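Local coordinates for pyridoxamine 5-phosphate-dependent dehydrase (Escherichia coli, PDB 3B8X), which removes the C3'-hydroxyl group from GDP-4-keto-6-deoxy-D-mannose by a combined transamination and deoxygenation on the way to L-colitose, at residues D81-P86 / Y100-K105. The protein carries 1 engineered substitution. Sequence-based numbering, arbitrary orientation.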
loop_
_atom_site.group_PDB
_atom_site.type_symbol
_atom_site.label_atom_id
_atom_site.label_comp_id
_atom_site.label_asym_id
_atom_site.label_seq_id
_atom_site.Cartn_x
_atom_site.Cartn_y
_atom_site.Cartn_z
ATOM N N ASP B 81 0.183 23.860 -0.843
ATOM C CA ASP B 81 -0.463 24.301 0.396
ATOM C C ASP B 81 0.436 24.046 1.608
ATOM O O ASP B 81 1.170 23.051 1.668
ATOM C CB ASP B 81 -1.798 23.605 0.599
ATOM C CG ASP B 81 -2.985 24.375 0.009
ATOM O OD1 ASP B 81 -2.777 25.469 -0.568
ATOM O OD2 ASP B 81 -4.130 23.878 0.179
ATOM N N GLU B 82 0.377 24.933 2.588
ATOM C CA GLU B 82 1.218 24.762 3.772
ATOM C C GLU B 82 0.663 23.866 4.885
ATOM O O GLU B 82 -0.456 24.072 5.379
ATOM C CB GLU B 82 1.652 26.106 4.367
ATOM C CG GLU B 82 2.584 25.938 5.601
ATOM C CD GLU B 82 2.920 27.256 6.290
ATOM O OE1 GLU B 82 3.687 28.042 5.678
ATOM O OE2 GLU B 82 2.392 27.508 7.408
ATOM N N ILE B 83 1.494 22.896 5.283
ATOM C CA ILE B 83 1.197 21.974 6.382
ATOM C C ILE B 83 2.426 21.948 7.327
ATOM O O ILE B 83 3.593 21.821 6.884
ATOM C CB ILE B 83 0.760 20.540 5.905
ATOM C CG1 ILE B 83 0.450 19.637 7.103
ATOM C CG2 ILE B 83 1.837 19.855 5.088
ATOM C CD1 ILE B 83 -0.747 18.729 6.924
ATOM N N ILE B 84 2.152 22.117 8.625
ATOM C CA ILE B 84 3.185 22.135 9.671
ATOM C C ILE B 84 3.185 20.738 10.325
ATOM O O ILE B 84 2.134 20.134 10.534
ATOM C CB ILE B 84 2.762 23.130 10.801
ATOM C CG1 ILE B 84 2.914 24.584 10.350
ATOM C CG2 ILE B 84 3.509 22.866 12.109
ATOM C CD1 ILE B 84 2.187 25.547 11.268
ATOM N N VAL B 85 4.367 20.213 10.615
ATOM C CA VAL B 85 4.505 18.914 11.270
ATOM C C VAL B 85 5.668 19.084 12.255
ATOM O O VAL B 85 6.564 19.922 12.008
ATOM C CB VAL B 85 5.036 17.849 10.277
ATOM C CG1 VAL B 85 3.964 17.454 9.301
ATOM C CG2 VAL B 85 6.259 18.370 9.550
ATOM N N PRO B 86 5.701 18.258 13.306
ATOM C CA PRO B 86 6.843 18.260 14.243
ATOM C C PRO B 86 8.058 17.655 13.539
ATOM O O PRO B 86 7.944 16.987 12.505
ATOM C CB PRO B 86 6.373 17.335 15.373
ATOM C CG PRO B 86 5.431 16.380 14.684
ATOM C CD PRO B 86 4.677 17.271 13.696
ATOM N N TYR B 100 2.057 14.393 -2.204
ATOM C CA TYR B 100 0.939 15.219 -2.666
ATOM C C TYR B 100 1.318 16.659 -2.941
ATOM O O TYR B 100 0.450 17.514 -3.058
ATOM C CB TYR B 100 -0.271 15.111 -1.755
ATOM C CG TYR B 100 -0.962 13.793 -2.042
ATOM C CD1 TYR B 100 -0.405 12.581 -1.606
ATOM C CD2 TYR B 100 -2.081 13.751 -2.879
ATOM C CE1 TYR B 100 -0.974 11.359 -1.970
ATOM C CE2 TYR B 100 -2.616 12.551 -3.271
ATOM C CZ TYR B 100 -2.065 11.365 -2.826
ATOM O OH TYR B 100 -2.713 10.202 -3.168
ATOM N N GLY B 101 2.627 16.883 -3.050
ATOM C CA GLY B 101 3.203 18.194 -3.364
ATOM C C GLY B 101 2.867 19.335 -2.409
ATOM O O GLY B 101 2.716 20.473 -2.834
ATOM N N LEU B 102 2.783 19.047 -1.119
ATOM C CA LEU B 102 2.506 20.090 -0.150
ATOM C C LEU B 102 3.776 20.842 0.304
ATOM O O LEU B 102 4.899 20.361 0.156
ATOM C CB LEU B 102 1.755 19.522 1.047
ATOM C CG LEU B 102 0.374 18.947 0.746
ATOM C CD1 LEU B 102 -0.027 18.082 1.998
ATOM C CD2 LEU B 102 -0.598 20.084 0.531
ATOM N N ARG B 103 3.608 22.046 0.831
ATOM C CA ARG B 103 4.768 22.783 1.330
ATOM C C ARG B 103 4.818 22.395 2.806
ATOM O O ARG B 103 3.892 22.709 3.535
ATOM C CB ARG B 103 4.510 24.295 1.199
ATOM C CG ARG B 103 5.602 25.201 1.769
ATOM C CD ARG B 103 6.987 24.764 1.300
ATOM N NE ARG B 103 8.042 25.751 1.540
ATOM C CZ ARG B 103 7.985 27.014 1.141
ATOM N NH1 ARG B 103 6.910 27.460 0.502
ATOM N NH2 ARG B 103 9.001 27.831 1.387
ATOM N N VAL B 104 5.856 21.664 3.212
ATOM C CA VAL B 104 5.967 21.219 4.596
ATOM C C VAL B 104 6.733 22.224 5.452
ATOM O O VAL B 104 7.842 22.592 5.065
ATOM C CB VAL B 104 6.714 19.856 4.678
ATOM C CG1 VAL B 104 6.774 19.328 6.137
ATOM C CG2 VAL B 104 6.018 18.812 3.753
ATOM N N LYS B 105 6.162 22.616 6.599
ATOM C CA LYS B 105 6.804 23.506 7.566
ATOM C C LYS B 105 7.180 22.773 8.840
ATOM O O LYS B 105 6.313 22.421 9.661
ATOM C CB LYS B 105 5.901 24.651 7.974
ATOM C CG LYS B 105 6.698 25.791 8.662
ATOM C CD LYS B 105 5.781 26.975 9.083
ATOM C CE LYS B 105 5.842 28.214 8.142
ATOM N NZ LYS B 105 4.699 29.228 8.317
#
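Glu82, Ile83 and Ile84 pair in parallel with Arg103, Val104 and Lys105, the strand axes approaching to 4.6 Å at 36°. These are the two strands of a beta-alpha-beta crossover through helix 91-99, adjacent in the large mixed sheet of this PLP-family aminotransferase fold. The backbone ladder runs from Arg103 N to Asp81 O (2.8 Å), through Ile83 N to Arg103 O and Lys105 N to Ile83 O, to Val85 N and Lys105 O. On the face that meets helix 91-99, Val85 CG2 packs on Val104 CG1 at 3.6 Å; both valines and Ile83 also touch Leu97. Toward the start of both strands, Ile83 CG2 lies 4.0 Å from Leu102 CD1, while Leu102 CD2 reaches the CB of Asp81, whose carboxylate turns to Lys78. The other face carries Glu82, Arg103, Ile84 and Lys105. Ile84 CG1 runs alongside the aliphatic part of Lys105, which bends at chi3 (-102°) and sets its amine before the two Glu82 oxygens, somewhat out of the carboxylate plane. Thr129 also bonds Glu82 OE2, and Ala124 O the lysine amine. The salt bridge is forked but its hydrogen bonds are weak: Lys105 NZ sits 3.0 Å from Glu82 OE2 and 3.1 Å from Glu82 OE1.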